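Local atomic coordinates of phosphinothricin N-acetyltransferase (Brucella ovis, PDB entry 5DWN), a protein that binds acetyl coenzyme A in a GNAT fold and probably transfers its acetyl group to an acceptor substrate, as in related acyltransferases. Residues L72-A77 with S93-P98; W88-S93 with L120-L125. One frame throughout, in Å; residues are numbered along the deposited sequence.

Contact 1: residues L72-A77 with S93-P98. With ACO (acetyl coenzyme *a), chain E.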
loop_
_atom_site.group_PDB
_atom_site.type_symbol
_atom_site.label_atom_id
_atom_site.label_comp_id
_atom_site.label_asym_id
_atom_site.label_seq_id
_atom_site.Cartn_x
_atom_site.Cartn_y
_atom_site.Cartn_z
ATOM N N LEU A 72 26.179 -8.719 4.317
ATOM C CA LEU A 72 26.344 -7.288 4.082
ATOM C C LEU A 72 25.042 -6.578 3.735
ATOM O O LEU A 72 24.989 -5.342 3.761
ATOM C CB LEU A 72 27.349 -7.062 2.947
ATOM C CG LEU A 72 28.653 -7.842 3.090
ATOM C CD1 LEU A 72 29.560 -7.629 1.880
ATOM C CD2 LEU A 72 29.339 -7.443 4.378
ATOM N N GLY A 73 24.001 -7.314 3.394
ATOM C CA GLY A 73 22.769 -6.683 2.963
ATOM C C GLY A 73 21.758 -7.778 2.708
ATOM O O GLY A 73 22.102 -8.959 2.622
ATOM N N TYR A 74 20.494 -7.372 2.612
ATOM C CA TYR A 74 19.451 -8.337 2.294
ATOM C C TYR A 74 18.388 -7.652 1.460
ATOM O O TYR A 74 18.313 -6.427 1.393
ATOM C CB TYR A 74 18.827 -8.941 3.555
ATOM C CG TYR A 74 18.062 -7.926 4.378
ATOM C CD1 TYR A 74 18.701 -7.164 5.353
ATOM C CD2 TYR A 74 16.694 -7.727 4.179
ATOM C CE1 TYR A 74 17.992 -6.227 6.112
ATOM C CE2 TYR A 74 15.986 -6.786 4.931
ATOM C CZ TYR A 74 16.640 -6.052 5.900
ATOM O OH TYR A 74 15.933 -5.130 6.644
ATOM N N ALA A 75 17.567 -8.480 0.819
ATOM C CA ALA A 75 16.477 -8.008 -0.009
ATOM C C ALA A 75 15.407 -9.084 -0.019
ATOM O O ALA A 75 15.703 -10.283 0.046
ATOM C CB ALA A 75 16.942 -7.702 -1.446
ATOM N N TYR A 76 14.161 -8.654 -0.109
ATOM C CA TYR A 76 13.095 -9.633 -0.206
ATOM C C TYR A 76 11.945 -9.015 -0.978
ATOM O O TYR A 76 11.869 -7.797 -1.163
ATOM C CB TYR A 76 12.622 -10.099 1.180
ATOM C CG TYR A 76 11.968 -9.010 2.003
ATOM C CD1 TYR A 76 10.591 -8.744 1.906
ATOM C CD2 TYR A 76 12.716 -8.252 2.903
ATOM C CE1 TYR A 76 9.995 -7.741 2.685
ATOM C CE2 TYR A 76 12.129 -7.264 3.670
ATOM C CZ TYR A 76 10.772 -7.007 3.563
ATOM O OH TYR A 76 10.210 -6.005 4.349
ATOM N N ALA A 77 11.039 -9.874 -1.399
ATOM C CA ALA A 77 9.808 -9.456 -2.033
ATOM C C ALA A 77 8.641 -9.836 -1.143
ATOM O O ALA A 77 8.736 -10.742 -0.312
ATOM C CB ALA A 77 9.650 -10.113 -3.410
ATOM N N SER A 93 12.021 -4.863 -1.143
ATOM C CA SER A 93 12.631 -4.124 -0.042
ATOM C C SER A 93 14.093 -4.521 0.003
ATOM O O SER A 93 14.408 -5.697 -0.168
ATOM C CB SER A 93 11.964 -4.436 1.328
ATOM O OG SER A 93 10.544 -4.280 1.280
ATOM N N ILE A 94 14.985 -3.563 0.241
ATOM C CA ILE A 94 16.406 -3.900 0.255
ATOM C C ILE A 94 17.122 -2.976 1.217
ATOM O O ILE A 94 16.840 -1.775 1.269
ATOM C CB ILE A 94 17.001 -3.830 -1.165
ATOM C CG1 ILE A 94 18.513 -4.075 -1.154
ATOM C CG2 ILE A 94 16.713 -2.489 -1.790
ATOM C CD1 ILE A 94 19.038 -4.461 -2.527
ATOM N N TYR A 95 18.030 -3.559 2.005
ATOM C CA TYR A 95 18.783 -2.846 3.028
ATOM C C TYR A 95 20.224 -3.332 3.006
ATOM O O TYR A 95 20.468 -4.538 3.086
ATOM C CB TYR A 95 18.184 -3.069 4.417
ATOM C CG TYR A 95 16.873 -2.357 4.583
ATOM C CD1 TYR A 95 16.834 -1.093 5.132
ATOM C CD2 TYR A 95 15.676 -2.923 4.141
ATOM C CE1 TYR A 95 15.645 -0.410 5.272
ATOM C CE2 TYR A 95 14.465 -2.237 4.286
ATOM C CZ TYR A 95 14.473 -0.980 4.845
ATOM O OH TYR A 95 13.312 -0.260 4.997
ATOM N N ILE A 96 21.164 -2.396 2.937
ATOM C CA ILE A 96 22.596 -2.693 2.873
ATOM C C ILE A 96 23.255 -2.116 4.120
ATOM O O ILE A 96 22.902 -1.014 4.556
ATOM C CB ILE A 96 23.217 -2.094 1.596
ATOM C CG1 ILE A 96 22.488 -2.600 0.348
ATOM C CG2 ILE A 96 24.732 -2.390 1.500
ATOM C CD1 ILE A 96 22.646 -4.125 0.113
ATOM N N ALA A 97 24.182 -2.861 4.713
ATOM C CA ALA A 97 24.877 -2.350 5.891
ATOM C C ALA A 97 25.645 -1.077 5.527
ATOM O O ALA A 97 26.179 -0.977 4.423
ATOM C CB ALA A 97 25.839 -3.403 6.456
ATOM N N PRO A 98 25.717 -0.087 6.429
ATOM C CA PRO A 98 26.391 1.186 6.084
ATOM C C PRO A 98 27.794 1.050 5.507
ATOM O O PRO A 98 28.110 1.680 4.486
ATOM C CB PRO A 98 26.415 1.928 7.428
ATOM C CG PRO A 98 25.287 1.376 8.176
ATOM C CD PRO A 98 25.187 -0.072 7.798
HETATM N N1A ACO E . 23.715 8.940 -5.210
HETATM C C2A ACO E . 23.690 8.668 -6.520
HETATM N N3A ACO E . 23.678 7.478 -7.129
HETATM C C4A ACO E . 23.702 6.482 -6.237
HETATM C C5A ACO E . 23.743 6.607 -4.857
HETATM C C6A ACO E . 23.739 7.915 -4.335
HETATM N N6A ACO E . 23.710 8.196 -3.028
HETATM N N7A ACO E . 23.764 5.361 -4.249
HETATM C C8A ACO E . 23.724 4.525 -5.259
HETATM N N9A ACO E . 23.685 5.131 -6.486
HETATM C C1B ACO E . 23.632 4.457 -7.782
HETATM C C2B ACO E . 24.938 3.751 -8.159
HETATM O O2B ACO E . 25.789 4.588 -8.936
HETATM C C3B ACO E . 24.410 2.579 -8.984
HETATM O O3B ACO E . 24.142 2.966 -10.349
HETATM P P3B ACO E . 25.104 2.599 -11.600
HETATM O O7A ACO E . 24.468 3.096 -12.857
HETATM O O8A ACO E . 26.438 3.275 -11.256
HETATM O O9A ACO E . 25.298 1.087 -11.590
HETATM C C4B ACO E . 23.083 2.227 -8.308
HETATM O O4B ACO E . 22.622 3.464 -7.718
HETATM C C5B ACO E . 23.168 1.147 -7.257
HETATM O O5B ACO E . 24.300 1.433 -6.410
HETATM P P1A ACO E . 24.705 0.527 -5.187
HETATM O O1A ACO E . 26.103 0.732 -4.745
HETATM O O2A ACO E . 24.415 -0.906 -5.497
HETATM O O3A ACO E . 23.699 0.906 -4.014
HETATM P P2A ACO E . 23.680 0.411 -2.504
HETATM O O4A ACO E . 24.495 -0.809 -2.385
HETATM O O5A ACO E . 24.225 1.538 -1.627
HETATM O O6A ACO E . 22.145 0.172 -2.188
HETATM C CBP ACO E . 20.399 1.316 -0.960
HETATM C CCP ACO E . 21.291 1.316 -2.200
HETATM C CDP ACO E . 19.466 2.530 -1.028
HETATM C CEP ACO E . 19.570 0.025 -0.947
HETATM C CAP ACO E . 21.285 1.383 0.310
HETATM O OAP ACO E . 22.045 2.574 0.288
HETATM C C9P ACO E . 20.554 1.263 1.637
HETATM O O9P ACO E . 20.407 0.157 2.149
HETATM N N8P ACO E . 20.098 2.401 2.169
HETATM C C7P ACO E . 19.528 2.486 3.508
HETATM C C6P ACO E . 18.332 1.568 3.683
HETATM C C5P ACO E . 17.187 1.937 2.773
HETATM O O5P ACO E . 16.834 3.103 2.632
HETATM N N4P ACO E . 16.574 0.928 2.162
HETATM C C3P ACO E . 15.380 1.116 1.351
HETATM C C2P ACO E . 15.711 1.146 -0.126
HETATM S S1P ACO E . 14.252 1.460 -1.180
HETATM C C ACO E . 13.370 -0.068 -1.190
HETATM O O ACO E . 13.702 -1.014 -0.531
HETATM C CH3 ACO E . 12.140 -0.027 -2.048
#
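Y74 and Y95 are paired across an antiparallel beta hairpin of the GNAT fold, where strands 70-79 and 89-96 lie side by side in the central sheet. The backbone ladder is regular: Y74 N donates to Y95 O and Y95 N returns the bond to Y74 O, both at 2.9 Å. Y76 and S93 make a second reciprocal pair, and A97 N reaches L72 O at 2.8 Å, carrying the ladder one residue past the end of strand 89-96. Between them come the non-hydrogen-bonded pairs G73-I96 and A75-I94. I96 CD1 folds over G73, 3.8 Å from G73 CA.

The aromatic groups gather on the Y74, Y76, S93 and Y95 face. The rings of Y74 and Y95 are near parallel (22°) but too far offset for a real stack; the touching is done by Y74 OH, 3.3 Å from Y95 CD2, and by Y74 CE1 and CZ, which lie against Y95 CB. With CG between the backbone N and the carbonyl carbon (chi1 65°), the Y76 ring lies across toward S93, whose CB sits over one ring face in a CH-pi contact. Helix 20-33 packs on this side, Y27 meeting the Y95 ring edge-to-face.

Acetyl coenzyme A is bound like a further strand along the edge of I94-I96 turned from strand 70-79. I94 N donates to the acetyl oxygen O, I94 O accepts from N4P, and I96 N donates to O9P, while the backbone N atoms of G102, G104 and G106, leading into helix 105-119, also bond the cofactor. N4P additionally lies over one face of the Y95 ring, its nearest ring atom being CE1 at 3.5 Å.

Contact 2: residues W88-S93 with L120-L125. With ACO (acetyl coenzyme *a), chain E.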
loop_
_atom_site.group_PDB
_atom_site.type_symbol
_atom_site.label_atom_id
_atom_site.label_comp_id
_atom_site.label_asym_id
_atom_site.label_seq_id
_atom_site.Cartn_x
_atom_site.Cartn_y
_atom_site.Cartn_z
ATOM N N TRP A 88 -0.353 -10.706 -9.073
ATOM C CA TRP A 88 0.781 -10.631 -9.992
ATOM C C TRP A 88 1.648 -9.401 -9.734
ATOM O O TRP A 88 2.517 -9.068 -10.549
ATOM C CB TRP A 88 0.297 -10.640 -11.451
ATOM C CG TRP A 88 -0.313 -11.943 -11.861
ATOM C CD1 TRP A 88 0.327 -13.012 -12.418
ATOM C CD2 TRP A 88 -1.694 -12.314 -11.746
ATOM N NE1 TRP A 88 -0.571 -14.034 -12.645
ATOM C CE2 TRP A 88 -1.817 -13.628 -12.244
ATOM C CE3 TRP A 88 -2.836 -11.665 -11.261
ATOM C CZ2 TRP A 88 -3.037 -14.305 -12.280
ATOM C CZ3 TRP A 88 -4.055 -12.339 -11.299
ATOM C CH2 TRP A 88 -4.142 -13.644 -11.802
ATOM N N LEU A 89 1.406 -8.709 -8.629
ATOM C CA LEU A 89 2.152 -7.525 -8.242
ATOM C C LEU A 89 2.936 -7.856 -6.982
ATOM O O LEU A 89 2.351 -8.288 -5.984
ATOM C CB LEU A 89 1.198 -6.357 -7.979
ATOM C CG LEU A 89 1.782 -5.091 -7.349
ATOM C CD1 LEU A 89 2.685 -4.427 -8.359
ATOM C CD2 LEU A 89 0.681 -4.133 -6.897
ATOM N N ALA A 90 4.252 -7.683 -7.033
ATOM C CA ALA A 90 5.100 -7.845 -5.860
ATOM C C ALA A 90 5.769 -6.512 -5.557
ATOM O O ALA A 90 5.788 -5.609 -6.389
ATOM C CB ALA A 90 6.158 -8.939 -6.074
ATOM N N GLU A 91 6.312 -6.392 -4.341
ATOM C CA GLU A 91 7.015 -5.197 -3.889
ATOM C C GLU A 91 8.409 -5.621 -3.426
ATOM O O GLU A 91 8.551 -6.701 -2.853
ATOM C CB GLU A 91 6.231 -4.523 -2.722
ATOM C CG GLU A 91 6.983 -3.419 -1.967
ATOM C CD GLU A 91 6.122 -2.696 -0.914
ATOM O OE1 GLU A 91 4.901 -2.981 -0.819
ATOM O OE2 GLU A 91 6.677 -1.833 -0.189
ATOM N N ASP A 92 9.441 -4.799 -3.664
ATOM C CA ASP A 92 10.790 -5.161 -3.215
ATOM C C ASP A 92 11.210 -4.290 -2.034
ATOM O O ASP A 92 10.772 -3.147 -1.897
ATOM C CB ASP A 92 11.839 -5.061 -4.352
ATOM C CG ASP A 92 12.138 -3.610 -4.789
ATOM O OD1 ASP A 92 13.212 -3.046 -4.443
ATOM O OD2 ASP A 92 11.301 -3.037 -5.509
ATOM N N SER A 93 12.021 -4.863 -1.143
ATOM C CA SER A 93 12.631 -4.124 -0.042
ATOM C C SER A 93 14.093 -4.521 0.003
ATOM O O SER A 93 14.408 -5.697 -0.168
ATOM C CB SER A 93 11.964 -4.436 1.328
ATOM O OG SER A 93 10.544 -4.280 1.280
ATOM N N LEU A 120 8.948 -16.551 -10.823
ATOM C CA LEU A 120 7.723 -16.997 -10.179
ATOM C C LEU A 120 6.463 -16.564 -10.927
ATOM O O LEU A 120 5.362 -16.933 -10.509
ATOM C CB LEU A 120 7.694 -16.490 -8.732
ATOM C CG LEU A 120 8.713 -17.137 -7.778
ATOM C CD1 LEU A 120 8.823 -16.336 -6.465
ATOM C CD2 LEU A 120 8.368 -18.593 -7.488
ATOM N N GLY A 121 6.598 -15.802 -12.013
ATOM C CA GLY A 121 5.467 -15.384 -12.826
ATOM C C GLY A 121 4.853 -14.035 -12.472
ATOM O O GLY A 121 3.803 -13.686 -13.027
ATOM N N PHE A 122 5.462 -13.258 -11.579
ATOM C CA PHE A 122 4.903 -11.935 -11.313
ATOM C C PHE A 122 5.014 -11.066 -12.571
ATOM O O PHE A 122 5.829 -11.319 -13.464
ATOM C CB PHE A 122 5.605 -11.281 -10.114
ATOM C CG PHE A 122 5.177 -11.863 -8.784
ATOM C CD1 PHE A 122 4.110 -11.320 -8.081
ATOM C CD2 PHE A 122 5.833 -12.970 -8.252
ATOM C CE1 PHE A 122 3.699 -11.874 -6.868
ATOM C CE2 PHE A 122 5.435 -13.530 -7.030
ATOM C CZ PHE A 122 4.370 -12.985 -6.340
ATOM N N ARG A 123 4.162 -10.042 -12.653
ATOM C CA ARG A 123 4.159 -9.164 -13.818
ATOM C C ARG A 123 4.598 -7.739 -13.521
ATOM O O ARG A 123 4.983 -7.026 -14.455
ATOM C CB ARG A 123 2.767 -9.128 -14.468
ATOM C CG ARG A 123 2.406 -10.428 -15.182
ATOM C CD ARG A 123 3.446 -10.773 -16.258
ATOM N NE ARG A 123 3.112 -11.975 -17.028
ATOM C CZ ARG A 123 2.291 -11.990 -18.076
ATOM N NH1 ARG A 123 1.697 -10.875 -18.472
ATOM N NH2 ARG A 123 2.055 -13.125 -18.719
ATOM N N GLN A 124 4.553 -7.303 -12.262
ATOM C CA GLN A 124 5.018 -5.972 -11.890
ATOM C C GLN A 124 5.764 -6.073 -10.573
ATOM O O GLN A 124 5.373 -6.842 -9.691
ATOM C CB GLN A 124 3.874 -4.957 -11.728
ATOM C CG GLN A 124 2.987 -4.793 -12.964
ATOM C CD GLN A 124 3.651 -4.021 -14.088
ATOM O OE1 GLN A 124 4.605 -3.270 -13.865
ATOM N NE2 GLN A 124 3.144 -4.194 -15.310
ATOM N N LEU A 125 6.844 -5.303 -10.450
ATOM C CA LEU A 125 7.583 -5.204 -9.200
ATOM C C LEU A 125 7.551 -3.748 -8.785
ATOM O O LEU A 125 7.963 -2.879 -9.559
ATOM C CB LEU A 125 9.025 -5.694 -9.362
ATOM C CG LEU A 125 9.895 -5.721 -8.096
ATOM C CD1 LEU A 125 9.211 -6.510 -6.969
ATOM C CD2 LEU A 125 11.232 -6.367 -8.457
HETATM N N1A ACO E . 23.715 8.940 -5.210
HETATM C C2A ACO E . 23.690 8.668 -6.520
HETATM N N3A ACO E . 23.678 7.478 -7.129
HETATM C C4A ACO E . 23.702 6.482 -6.237
HETATM C C5A ACO E . 23.743 6.607 -4.857
HETATM C C6A ACO E . 23.739 7.915 -4.335
HETATM N N6A ACO E . 23.710 8.196 -3.028
HETATM N N7A ACO E . 23.764 5.361 -4.249
HETATM C C8A ACO E . 23.724 4.525 -5.259
HETATM N N9A ACO E . 23.685 5.131 -6.486
HETATM C C1B ACO E . 23.632 4.457 -7.782
HETATM C C2B ACO E . 24.938 3.751 -8.159
HETATM O O2B ACO E . 25.789 4.588 -8.936
HETATM C C3B ACO E . 24.410 2.579 -8.984
HETATM O O3B ACO E . 24.142 2.966 -10.349
HETATM P P3B ACO E . 25.104 2.599 -11.600
HETATM O O7A ACO E . 24.468 3.096 -12.857
HETATM O O8A ACO E . 26.438 3.275 -11.256
HETATM O O9A ACO E . 25.298 1.087 -11.590
HETATM C C4B ACO E . 23.083 2.227 -8.308
HETATM O O4B ACO E . 22.622 3.464 -7.718
HETATM C C5B ACO E . 23.168 1.147 -7.257
HETATM O O5B ACO E . 24.300 1.433 -6.410
HETATM P P1A ACO E . 24.705 0.527 -5.187
HETATM O O1A ACO E . 26.103 0.732 -4.745
HETATM O O2A ACO E . 24.415 -0.906 -5.497
HETATM O O3A ACO E . 23.699 0.906 -4.014
HETATM P P2A ACO E . 23.680 0.411 -2.504
HETATM O O4A ACO E . 24.495 -0.809 -2.385
HETATM O O5A ACO E . 24.225 1.538 -1.627
HETATM O O6A ACO E . 22.145 0.172 -2.188
HETATM C CBP ACO E . 20.399 1.316 -0.960
HETATM C CCP ACO E . 21.291 1.316 -2.200
HETATM C CDP ACO E . 19.466 2.530 -1.028
HETATM C CEP ACO E . 19.570 0.025 -0.947
HETATM C CAP ACO E . 21.285 1.383 0.310
HETATM O OAP ACO E . 22.045 2.574 0.288
HETATM C C9P ACO E . 20.554 1.263 1.637
HETATM O O9P ACO E . 20.407 0.157 2.149
HETATM N N8P ACO E . 20.098 2.401 2.169
HETATM C C7P ACO E . 19.528 2.486 3.508
HETATM C C6P ACO E . 18.332 1.568 3.683
HETATM C C5P ACO E . 17.187 1.937 2.773
HETATM O O5P ACO E . 16.834 3.103 2.632
HETATM N N4P ACO E . 16.574 0.928 2.162
HETATM C C3P ACO E . 15.380 1.116 1.351
HETATM C C2P ACO E . 15.711 1.146 -0.126
HETATM S S1P ACO E . 14.252 1.460 -1.180
HETATM C C ACO E . 13.370 -0.068 -1.190
HETATM O O ACO E . 13.702 -1.014 -0.531
HETATM C CH3 ACO E . 12.140 -0.027 -2.048
#
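W88 O takes two backbone donors from segment 120-125, R123 N at 2.8 Å and Q124 N at 3.2 Å. The R123 bond uses a lone pair in the carbonyl plane; the Q124 bond comes in nearly along the C=O axis. One step on, A90 N donates to Q124 O at 3.0 Å. Packing is tight beneath these bonds: A90 CB sits over one face of the F122 ring, 4.0 Å from its centroid, while L89 N lies at the ring's edge. With L125 CG anti to the backbone N (chi1 -177°), the side chain leans toward the neighbouring strand, CD1 meeting A90 O at 3.6 Å and reaching on toward D92.

These are the parallel strands of a beta-alpha-beta unit, 89-96 and 124-129, connected through helix 105-119. The helix ends in a Schellman motif at G121, whose positive phi turns the chain toward F122, and I117 and I114 of that helix pack on F122 and L125.

The looser, partly exposed side is W88 with G121: the indole edge at CD1 lies 3.6 Å from G121 O, and P181 and P185 of the C-terminal tail pack on the ring. R123, D92 and E91 are buried, with partners outside the two segments: the R123 guanidinium bonds the carbonyl oxygens of G176, T179 and E180, D92 OD1 pairs with H142 NE2, and E91 OE1 forms a salt bridge with R81 of the second subunit.

In the fold
The two contacts lie in one sheet, their centres about 17 Å apart, with strand 89-96 common to both: contact 2 uses its beginning and contact 1 its end, and they share S93. Along the chain the segments alternate, 72-77, 88-93, 93-98 and 120-125. Strand 70-79 flanks the shared strand antiparallel, and strand 124-129 flanks it parallel. The two contacts touch directly where A77 CB packs 3.6 Å from E91 O. Strand 89-96 thus exchanges one neighbour for acetyl coenzyme A: the sheet stays paired at 88-93, while in 93-98 the cofactor takes the edge that strand 124-129 has left, the splayed arrangement characteristic of GNAT enzymes.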